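Local coordinates for inositol monophosphatase family protein (Staphylococcus aureus subsp. aureus MSSA476, PDB 4I3Y), which probably catalyses the hydrolysis of inositol monophosphates to inositol and phosphate, as a magnesium-dependent phosphatase that lithium inhibits, at residues N28-P31 with Q32-E36; Q168-L172 with D173-D177. All coordinates share one frame; numbering follows the deposited sequence.

Interaction 1: residues N28-P31 with Q32-E36; sequences NVIP and QLIME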
loop_
_atom_site.group_PDB
_atom_site.type_symbol
_atom_site.label_atom_id
_atom_site.label_comp_id
_atom_site.label_asym_id
_atom_site.label_seq_id
_atom_site.Cartn_x
_atom_site.Cartn_y
_atom_site.Cartn_z
ATOM N N ASN A 28 -15.702 -17.626 1.935
ATOM C CA ASN A 28 -16.595 -18.151 2.955
ATOM C C ASN A 28 -15.798 -18.670 4.153
ATOM O O ASN A 28 -16.266 -18.621 5.286
ATOM C CB ASN A 28 -17.465 -19.254 2.361
ATOM C CG ASN A 28 -18.356 -18.740 1.250
ATOM O OD1 ASN A 28 -18.815 -17.627 1.286
ATOM N ND2 ASN A 28 -18.559 -19.531 0.259
ATOM N N VAL A 29 -14.573 -19.112 3.908
ATOM C CA VAL A 29 -13.744 -19.772 4.928
ATOM C C VAL A 29 -12.869 -18.780 5.718
ATOM O O VAL A 29 -12.681 -18.914 6.922
ATOM C CB VAL A 29 -12.800 -20.806 4.241
ATOM C CG1 VAL A 29 -12.004 -21.625 5.258
ATOM C CG2 VAL A 29 -13.565 -21.720 3.271
ATOM N N ILE A 30 -12.267 -17.811 5.030
ATOM C CA ILE A 30 -11.255 -16.953 5.679
ATOM C C ILE A 30 -11.711 -16.072 6.863
ATOM O O ILE A 30 -10.934 -15.874 7.804
ATOM C CB ILE A 30 -10.506 -16.071 4.651
ATOM C CG1 ILE A 30 -9.619 -16.974 3.817
ATOM C CG2 ILE A 30 -9.549 -15.166 5.344
ATOM C CD1 ILE A 30 -9.284 -16.383 2.458
ATOM N N PRO A 31 -12.945 -15.524 6.825
ATOM C CA PRO A 31 -13.311 -14.611 7.952
ATOM C C PRO A 31 -13.226 -15.359 9.274
ATOM O O PRO A 31 -12.725 -14.841 10.271
ATOM C CB PRO A 31 -14.750 -14.192 7.608
ATOM C CG PRO A 31 -14.793 -14.307 6.125
ATOM C CD PRO A 31 -13.931 -15.473 5.745
ATOM N N GLN A 32 -13.648 -16.617 9.245
ATOM C CA GLN A 32 -13.544 -17.481 10.427
ATOM C C GLN A 32 -12.087 -17.752 10.878
ATOM O O GLN A 32 -11.724 -17.555 12.062
ATOM C CB GLN A 32 -14.337 -18.794 10.196
ATOM C CG GLN A 32 -14.460 -19.688 11.434
ATOM C CD GLN A 32 -15.160 -18.975 12.565
ATOM O OE1 GLN A 32 -16.322 -18.571 12.433
ATOM N NE2 GLN A 32 -14.451 -18.784 13.673
ATOM N N LEU A 33 -11.257 -18.205 9.942
ATOM C CA LEU A 33 -9.826 -18.398 10.242
ATOM C C LEU A 33 -9.193 -17.126 10.899
ATOM O O LEU A 33 -8.422 -17.211 11.875
ATOM C CB LEU A 33 -9.061 -18.824 8.972
ATOM C CG LEU A 33 -9.596 -20.105 8.269
ATOM C CD1 LEU A 33 -8.968 -20.316 6.883
ATOM C CD2 LEU A 33 -9.438 -21.360 9.132
ATOM N N ILE A 34 -9.509 -15.968 10.336
ATOM C CA ILE A 34 -9.016 -14.720 10.852
ATOM C C ILE A 34 -9.565 -14.485 12.243
ATOM O O ILE A 34 -8.796 -14.165 13.119
ATOM C CB ILE A 34 -9.401 -13.534 9.975
ATOM C CG1 ILE A 34 -8.883 -13.792 8.558
ATOM C CG2 ILE A 34 -8.890 -12.236 10.612
ATOM C CD1 ILE A 34 -7.788 -12.904 8.080
ATOM N N MET A 35 -10.880 -14.641 12.453
ATOM C CA MET A 35 -11.423 -14.489 13.809
ATOM C C MET A 35 -10.676 -15.336 14.847
ATOM O O MET A 35 -10.547 -14.917 15.970
ATOM C CB MET A 35 -12.939 -14.781 13.877
ATOM C CG MET A 35 -13.826 -13.791 13.109
ATOM S SD MET A 35 -15.634 -14.116 13.063
ATOM C CE MET A 35 -15.870 -15.583 12.057
ATOM N N GLU A 36 -10.175 -16.511 14.468
ATOM C CA GLU A 36 -9.482 -17.394 15.406
ATOM C C GLU A 36 -7.986 -17.543 15.071
ATOM O O GLU A 36 -7.391 -18.602 15.248
ATOM C CB GLU A 36 -10.209 -18.758 15.480
ATOM C CG GLU A 36 -10.225 -19.548 14.170
ATOM C CD GLU A 36 -11.196 -20.740 14.162
ATOM O OE1 GLU A 36 -11.043 -21.638 13.295
ATOM O OE2 GLU A 36 -12.117 -20.774 15.010
#
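Ile30 and Ile34 are joined by a backbone hydrogen bond in the last turns of helix 12-35, where three successive i-to-i+4 bonds run from the amides of Leu33, Ile34 and Met35 to the carbonyls of Val29, Ile30 and Pro31. The first is stretched and weak, with Leu33 N 3.4 Å from Val29 O, although its N-H points almost straight at the oxygen. The next two are of full strength: Ile34 N lies 2.9 Å from Ile30 O, nearly in line with the C=O bond, and Met35 N reaches Pro31 O at the same 2.9 Å, tilted from the carbonyl plane. Pro31, whose ring nitrogen carries no hydrogen, cannot bond back to the preceding turn, and the helix is kinked there.

Two aliphatic pairs run along the helix, each one turn apart. Val29 and Leu33 lie side by side and point the same way, with Val29 CG1 3.7 Å from Leu33 CD1. That methyl stands anti to the backbone N of Val29 (chi1 -175°), which sets it beside the carbonyl carbon, where it meets Leu33 CD1. Ile30 and Ile34 slant across one another instead, the branch methyl Ile30 CG2 meeting Ile34 CG1 at 3.6 Å. Met35 bends at its last torsion (chi3 -69°), which folds CE back to 3.7 Å from Pro31 O. A weak bond links Gln32 NE2 to Glu36 OE2 at 3.3 Å, and Glu36 is the first residue to leave helical geometry.

The two pairs serve different neighbours. Val29 and Leu33 pack on helix 51-67, through Gln59 and through Asn51, Val52 and Gln55 respectively, while Ile30 rests on Tyr129, just beyond strand 120-128, and Ile34 on Gln106 and Tyr109, between helix 99-105 and strand 110-117.

Interaction 2: residues Q168-L172 with D173-D177; sequences QVMNL and DTVQD
Met170 lays its CB against Val175 CG2, 3.7 Å away, the two side chains slanting past each other where the loop after strand 162-164 turns into helix 172-181. This is an N-capped helix start, with Asn171 at the N-cap. Its OD1 accepts from Asp173 N at 3.0 Å, and although the N-H points fairly well at the oxygen (158°), the donor sits well above the carbonyl plane of the amide, 61° out of it, so the bond does not lie on a lone pair of OD1. The Asn171 backbone carbonyl opens the regular helical bonding by accepting from Val175 N at 3.0 Å, within the carbonyl plane.

Val175 CG2 is set anti to its own carbonyl carbon, beside the backbone N (chi1 174° for CG1). From there it reaches back over the helix start, 3.4 Å from Asn171 O as well as touching Met170, which itself packs on Phe165 and on Leu261 of helix 254-262. Thr174 leans on Tyr267 and Arg271 near the C-terminus; its OG1 is buried without a polar partner in the model. Across the dimer interface, Leu172 packs on Gln176 of the second subunit, and Gln176 on Leu172 of that subunit. Within the chain these two residues are joined one turn apart, Gln176 N donating to Leu172 O at 2.8 Å.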
loop_
_atom_site.group_PDB
_atom_site.type_symbol
_atom_site.label_atom_id
_atom_site.label_comp_id
_atom_site.label_asym_id
_atom_site.label_seq_id
_atom_site.Cartn_x
_atom_site.Cartn_y
_atom_site.Cartn_z
ATOM N N GLN A 168 15.354 -2.824 3.620
ATOM C CA GLN A 168 15.995 -3.178 4.909
ATOM C C GLN A 168 17.002 -4.262 4.699
ATOM O O GLN A 168 17.735 -4.606 5.595
ATOM C CB GLN A 168 15.002 -3.700 5.944
ATOM C CG GLN A 168 13.786 -2.834 6.118
ATOM C CD GLN A 168 12.891 -3.301 7.244
ATOM O OE1 GLN A 168 11.677 -3.325 7.114
ATOM N NE2 GLN A 168 13.491 -3.697 8.329
ATOM N N VAL A 169 17.055 -4.765 3.481
ATOM C CA VAL A 169 17.753 -5.957 3.191
ATOM C C VAL A 169 18.891 -5.692 2.199
ATOM O O VAL A 169 19.538 -6.611 1.741
ATOM C CB VAL A 169 16.669 -7.001 2.728
ATOM C CG1 VAL A 169 16.935 -7.568 1.351
ATOM C CG2 VAL A 169 16.465 -8.042 3.813
ATOM N N MET A 170 19.136 -4.422 1.893
ATOM C CA MET A 170 20.059 -4.033 0.889
ATOM C C MET A 170 21.063 -3.045 1.455
ATOM O O MET A 170 20.811 -2.348 2.450
ATOM C CB MET A 170 19.357 -3.313 -0.256
ATOM C CG MET A 170 18.738 -4.148 -1.350
ATOM S SD MET A 170 18.121 -2.905 -2.546
ATOM C CE MET A 170 17.049 -4.023 -3.424
ATOM N N ASN A 171 22.192 -2.954 0.760
ATOM C CA ASN A 171 23.188 -1.964 1.094
ATOM C C ASN A 171 22.558 -0.581 0.910
ATOM O O ASN A 171 21.897 -0.298 -0.126
ATOM C CB ASN A 171 24.330 -2.171 0.099
ATOM C CG ASN A 171 24.993 -0.894 -0.310
ATOM O OD1 ASN A 171 25.387 -0.073 0.514
ATOM N ND2 ASN A 171 25.163 -0.734 -1.615
ATOM N N LEU A 172 22.767 0.308 1.885
ATOM C CA LEU A 172 22.133 1.617 1.846
ATOM C C LEU A 172 22.512 2.515 0.660
ATOM O O LEU A 172 21.694 3.349 0.253
ATOM C CB LEU A 172 22.388 2.377 3.124
ATOM C CG LEU A 172 21.517 2.089 4.360
ATOM C CD1 LEU A 172 20.309 1.232 4.082
ATOM C CD2 LEU A 172 22.319 1.576 5.538
ATOM N N ASP A 173 23.720 2.351 0.105
ATOM C CA ASP A 173 24.150 3.180 -1.008
ATOM C C ASP A 173 23.298 2.795 -2.159
ATOM O O ASP A 173 22.860 3.641 -2.900
ATOM C CB ASP A 173 25.583 2.885 -1.442
ATOM C CG ASP A 173 26.562 3.839 -0.880
ATOM O OD1 ASP A 173 26.344 4.365 0.236
ATOM O OD2 ASP A 173 27.579 4.048 -1.570
ATOM N N THR A 174 23.097 1.498 -2.328
ATOM C CA THR A 174 22.242 1.078 -3.440
ATOM C C THR A 174 20.773 1.405 -3.246
ATOM O O THR A 174 20.111 1.859 -4.168
ATOM C CB THR A 174 22.586 -0.304 -4.096
ATOM O OG1 THR A 174 21.415 -0.953 -4.605
ATOM C CG2 THR A 174 23.422 -1.214 -3.285
ATOM N N VAL A 175 20.310 1.341 -2.006
ATOM C CA VAL A 175 18.980 1.909 -1.719
ATOM C C VAL A 175 18.893 3.399 -2.132
ATOM O O VAL A 175 17.961 3.844 -2.815
ATOM C CB VAL A 175 18.640 1.757 -0.222
ATOM C CG1 VAL A 175 17.323 2.491 0.068
ATOM C CG2 VAL A 175 18.511 0.271 0.145
ATOM N N GLN A 176 19.879 4.182 -1.716
ATOM C CA GLN A 176 19.929 5.603 -2.113
ATOM C C GLN A 176 19.925 5.771 -3.654
ATOM O O GLN A 176 19.170 6.607 -4.219
ATOM C CB GLN A 176 21.096 6.313 -1.411
ATOM C CG GLN A 176 21.107 7.860 -1.558
ATOM C CD GLN A 176 19.907 8.556 -0.929
ATOM O OE1 GLN A 176 19.049 9.074 -1.638
ATOM N NE2 GLN A 176 19.835 8.576 0.375
ATOM N N ASP A 177 20.684 4.940 -4.365
ATOM C CA ASP A 177 20.751 5.092 -5.811
ATOM C C ASP A 177 19.411 4.794 -6.464
ATOM O O ASP A 177 19.054 5.451 -7.469
ATOM C CB ASP A 177 21.863 4.269 -6.464
ATOM C CG ASP A 177 23.253 4.710 -6.012
ATOM O OD1 ASP A 177 23.395 5.895 -5.617
ATOM O OD2 ASP A 177 24.189 3.844 -6.029
#

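Interactions 1 and 2 mark opposite helix ends: residues 28-36 finish helix 12-35, whereas residues 168-177 begin helix 172-181. They do not touch, their centres being 38 Å apart and their nearest atoms about 22 Å. Each centre lies 23 Å from the centre of the chain. In interaction 1 the Ile30 side chain is about 13 Å from a bound magnesium ion, too far for direct contact. Glu76, Asp94 and Ile96 form a magnesium site of this protein, and none of them is part of either contact. The second subunit packs against interaction 2, while no other protein chain of the assembly touches the two segments of interaction 1.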